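Local coordinates for protein gdp-l-fucose synthetase (Naegleria fowleri, PDB 6AQZ) that probably catalyses the NADPH-dependent last step of GDP-L-fucose synthesis, epimerising and reducing a GDP-keto-deoxymannose intermediate, and binds NADP, at residues Val26-Gly31 / Lys52-Gly57. Sequence-based numbering, arbitrary orientation.
With NAP (NADP nicotinamide-adenine-dinucleotide phosphate), chain G.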
loop_
_atom_site.group_PDB
_atom_site.type_symbol
_atom_site.label_atom_id
_atom_site.label_comp_id
_atom_site.label_asym_id
_atom_site.label_seq_id
_atom_site.Cartn_x
_atom_site.Cartn_y
_atom_site.Cartn_z
ATOM N N VAL A 26 18.379 24.642 -5.950
ATOM C CA VAL A 26 19.091 23.400 -5.712
ATOM C C VAL A 26 18.120 22.306 -6.102
ATOM O O VAL A 26 17.011 22.246 -5.562
ATOM C CB VAL A 26 19.510 23.258 -4.237
ATOM C CG1 VAL A 26 20.358 22.027 -4.027
ATOM C CG2 VAL A 26 20.212 24.511 -3.734
ATOM N N ILE A 27 18.519 21.453 -7.040
ATOM C CA ILE A 27 17.656 20.383 -7.516
ATOM C C ILE A 27 18.300 19.069 -7.120
ATOM O O ILE A 27 19.368 18.721 -7.635
ATOM C CB ILE A 27 17.425 20.426 -9.032
ATOM C CG1 ILE A 27 16.878 21.779 -9.489
ATOM C CG2 ILE A 27 16.470 19.303 -9.433
ATOM C CD1 ILE A 27 17.985 22.827 -9.854
ATOM N N LEU A 28 17.623 18.318 -6.251
ATOM C CA LEU A 28 18.097 17.031 -5.762
ATOM C C LEU A 28 17.486 15.913 -6.596
ATOM O O LEU A 28 16.261 15.842 -6.739
ATOM C CB LEU A 28 17.723 16.864 -4.291
ATOM C CG LEU A 28 18.457 15.827 -3.443
ATOM C CD1 LEU A 28 19.959 16.076 -3.403
ATOM C CD2 LEU A 28 17.847 15.778 -2.026
ATOM N N VAL A 29 18.333 15.051 -7.157
ATOM C CA VAL A 29 17.880 13.942 -7.996
ATOM C C VAL A 29 18.285 12.657 -7.274
ATOM O O VAL A 29 19.463 12.269 -7.288
ATOM C CB VAL A 29 18.469 13.991 -9.414
ATOM C CG1 VAL A 29 17.937 12.836 -10.277
ATOM C CG2 VAL A 29 18.168 15.320 -10.095
ATOM N N THR A 30 17.319 11.987 -6.636
ATOM C CA THR A 30 17.610 10.659 -6.114
ATOM C C THR A 30 17.636 9.686 -7.275
ATOM O O THR A 30 16.944 9.881 -8.282
ATOM C CB THR A 30 16.574 10.196 -5.080
ATOM O OG1 THR A 30 15.399 9.720 -5.754
ATOM C CG2 THR A 30 16.216 11.331 -4.096
ATOM N N GLY A 31 18.428 8.625 -7.128
ATOM C CA GLY A 31 18.604 7.702 -8.240
ATOM C C GLY A 31 19.175 8.362 -9.480
ATOM O O GLY A 31 18.872 7.947 -10.606
ATOM N N LYS A 52 21.981 24.494 -9.175
ATOM C CA LYS A 52 22.935 23.508 -8.707
ATOM C C LYS A 52 22.232 22.157 -8.712
ATOM O O LYS A 52 21.262 21.951 -7.974
ATOM C CB LYS A 52 23.445 23.860 -7.311
ATOM C CG LYS A 52 24.429 22.854 -6.727
ATOM C CD LYS A 52 24.833 23.243 -5.309
ATOM C CE LYS A 52 25.882 22.291 -4.745
ATOM N NZ LYS A 52 26.089 22.482 -3.277
ATOM N N TRP A 53 22.715 21.246 -9.544
ATOM C CA TRP A 53 22.130 19.927 -9.707
ATOM C C TRP A 53 22.992 18.899 -8.988
ATOM O O TRP A 53 24.218 18.887 -9.167
ATOM C CB TRP A 53 21.998 19.582 -11.188
ATOM C CG TRP A 53 20.940 20.382 -11.834
ATOM C CD1 TRP A 53 20.991 21.713 -12.181
ATOM C CD2 TRP A 53 19.623 19.932 -12.154
ATOM N NE1 TRP A 53 19.782 22.105 -12.730
ATOM C CE2 TRP A 53 18.929 21.030 -12.725
ATOM C CE3 TRP A 53 18.964 18.703 -12.024
ATOM C CZ2 TRP A 53 17.612 20.933 -13.159
ATOM C CZ3 TRP A 53 17.641 18.607 -12.461
ATOM C CH2 TRP A 53 16.982 19.717 -13.011
ATOM N N VAL A 54 22.357 18.083 -8.136
ATOM C CA VAL A 54 23.024 17.036 -7.357
ATOM C C VAL A 54 22.427 15.687 -7.733
ATOM O O VAL A 54 21.248 15.433 -7.472
ATOM C CB VAL A 54 22.891 17.269 -5.847
ATOM C CG1 VAL A 54 23.639 16.177 -5.079
ATOM C CG2 VAL A 54 23.373 18.667 -5.480
ATOM N N PHE A 55 23.242 14.818 -8.310
ATOM C CA PHE A 55 22.796 13.502 -8.772
ATOM C C PHE A 55 23.273 12.470 -7.759
ATOM O O PHE A 55 24.437 12.076 -7.762
ATOM C CB PHE A 55 23.312 13.249 -10.188
ATOM C CG PHE A 55 22.682 14.185 -11.200
ATOM C CD1 PHE A 55 23.239 15.435 -11.446
ATOM C CD2 PHE A 55 21.479 13.856 -11.828
ATOM C CE1 PHE A 55 22.634 16.326 -12.334
ATOM C CE2 PHE A 55 20.869 14.741 -12.715
ATOM C CZ PHE A 55 21.451 15.978 -12.966
ATOM N N LEU A 56 22.355 12.019 -6.909
ATOM C CA LEU A 56 22.690 11.115 -5.823
ATOM C C LEU A 56 22.753 9.677 -6.312
ATOM O O LEU A 56 21.992 9.257 -7.184
ATOM C CB LEU A 56 21.635 11.191 -4.713
ATOM C CG LEU A 56 21.345 12.489 -3.960
ATOM C CD1 LEU A 56 20.195 12.231 -3.046
ATOM C CD2 LEU A 56 22.542 12.946 -3.158
ATOM N N GLY A 57 23.631 8.896 -5.695
ATOM C CA GLY A 57 23.587 7.459 -5.830
ATOM C C GLY A 57 23.630 6.817 -4.458
ATOM O O GLY A 57 23.809 7.490 -3.442
HETATM P PA NAP G . 18.304 2.128 -12.441
HETATM O O1A NAP G . 18.300 0.733 -11.892
HETATM O O2A NAP G . 18.931 2.448 -13.773
HETATM O O5B NAP G . 18.949 3.192 -11.354
HETATM C C5B NAP G . 18.130 3.181 -10.238
HETATM C C4B NAP G . 18.707 4.242 -9.261
HETATM O O4B NAP G . 18.218 4.030 -7.912
HETATM C C3B NAP G . 20.289 4.225 -9.241
HETATM O O3B NAP G . 20.777 5.534 -9.116
HETATM C C2B NAP G . 20.572 3.544 -7.895
HETATM O O2B NAP G . 21.671 3.985 -7.280
HETATM C C1B NAP G . 19.361 4.167 -7.077
HETATM N N9A NAP G . 19.130 3.457 -5.825
HETATM C C8A NAP G . 18.630 2.181 -5.663
HETATM N N7A NAP G . 18.527 1.810 -4.366
HETATM C C5A NAP G . 19.000 2.906 -3.663
HETATM C C6A NAP G . 19.147 3.127 -2.297
HETATM N N6A NAP G . 18.774 2.142 -1.382
HETATM N N1A NAP G . 19.618 4.307 -1.824
HETATM C C2A NAP G . 19.941 5.216 -2.792
HETATM N N3A NAP G . 19.867 5.142 -4.138
HETATM C C4A NAP G . 19.375 3.951 -4.553
HETATM O O3 NAP G . 16.659 2.406 -12.469
HETATM P PN NAP G . 16.191 3.357 -13.656
HETATM O O1N NAP G . 16.889 4.663 -13.696
HETATM O O2N NAP G . 15.796 2.602 -14.905
HETATM O O5D NAP G . 14.593 3.853 -13.144
HETATM C C5D NAP G . 14.616 4.816 -12.168
HETATM C C4D NAP G . 13.157 5.152 -11.956
HETATM O O4D NAP G . 12.488 5.013 -13.222
HETATM C C3D NAP G . 12.528 4.037 -10.991
HETATM O O3D NAP G . 11.671 4.642 -10.086
HETATM C C2D NAP G . 11.778 3.110 -11.973
HETATM O O2D NAP G . 10.616 2.577 -11.471
HETATM C C1D NAP G . 11.382 4.130 -13.080
HETATM N N1N NAP G . 11.060 3.416 -14.350
HETATM C C2N NAP G . 12.048 2.840 -15.153
HETATM C C3N NAP G . 11.702 2.157 -16.301
HETATM C C7N NAP G . 12.773 1.535 -17.144
HETATM O O7N NAP G . 12.523 0.831 -18.137
HETATM N N7N NAP G . 14.115 1.740 -16.802
HETATM C C4N NAP G . 10.296 1.993 -16.736
HETATM C C5N NAP G . 9.311 2.627 -15.808
HETATM C C6N NAP G . 9.696 3.285 -14.713
HETATM P P2B NAP G . 23.253 3.095 -7.663
HETATM O O1X NAP G . 23.422 3.502 -9.095
HETATM O O2X NAP G . 24.175 3.763 -6.641
HETATM O O3X NAP G . 22.828 1.682 -7.392
#
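Ile27 lies across one face of the Trp53 indole. Its CG2 stands over the six-membered ring, 3.7 Å from the centroid, in a CH-pi contact, while CD1, carried by CG1 on the other branch, sits 3.4 Å above the ring plane, out toward the rim on the NE1 side. Isoleucine suits this place: the short CG2 branch takes the six-membered ring and the longer CG1-CD1 branch reaches the pyrrole part. At the edge of the indole, near its plane, comes Val29 CG2; the same methyl approaches the Phe55 ring obliquely, 3.8 Å from CE2. With CG1 anti to the backbone N (chi1 -178°), Val29 turns CG2 back along the strand, where it touches both aromatic rings. The indole N-H, at the rim of an otherwise apolar layer, is satisfied by the carbonyl O of Lys50.

On the other face of the sheet Leu28 CD1 meets Val54 CB and, at 3.9 Å, Leu56 CD1; Leu28 packs on Phe73 and Val54 on Tyr76 of helix 66-76. Lys52, at the exposed beginning of its strand, extends its chain away from the contact.

Four backbone hydrogen bonds hold the strands in parallel register, from Ile27 N to Lys52 O (2.9 Å) through to Leu56 N to Val29 O. Both segments end in glycine beside the cofactor: Gly31 CA lies 3.2 Å from NADP O3B, and its positive phi and the close ribose suit glycine; Gly57 lies near the 2'-phosphate oxygen O2X. This is the first beta-alpha-beta unit of a Rossmann fold, parallel neighbours 26-30 and 52-55 joined through helix 35-46, which crosses over the face bearing Trp53 and Phe55, with the dinucleotide at the strands' C-terminal ends.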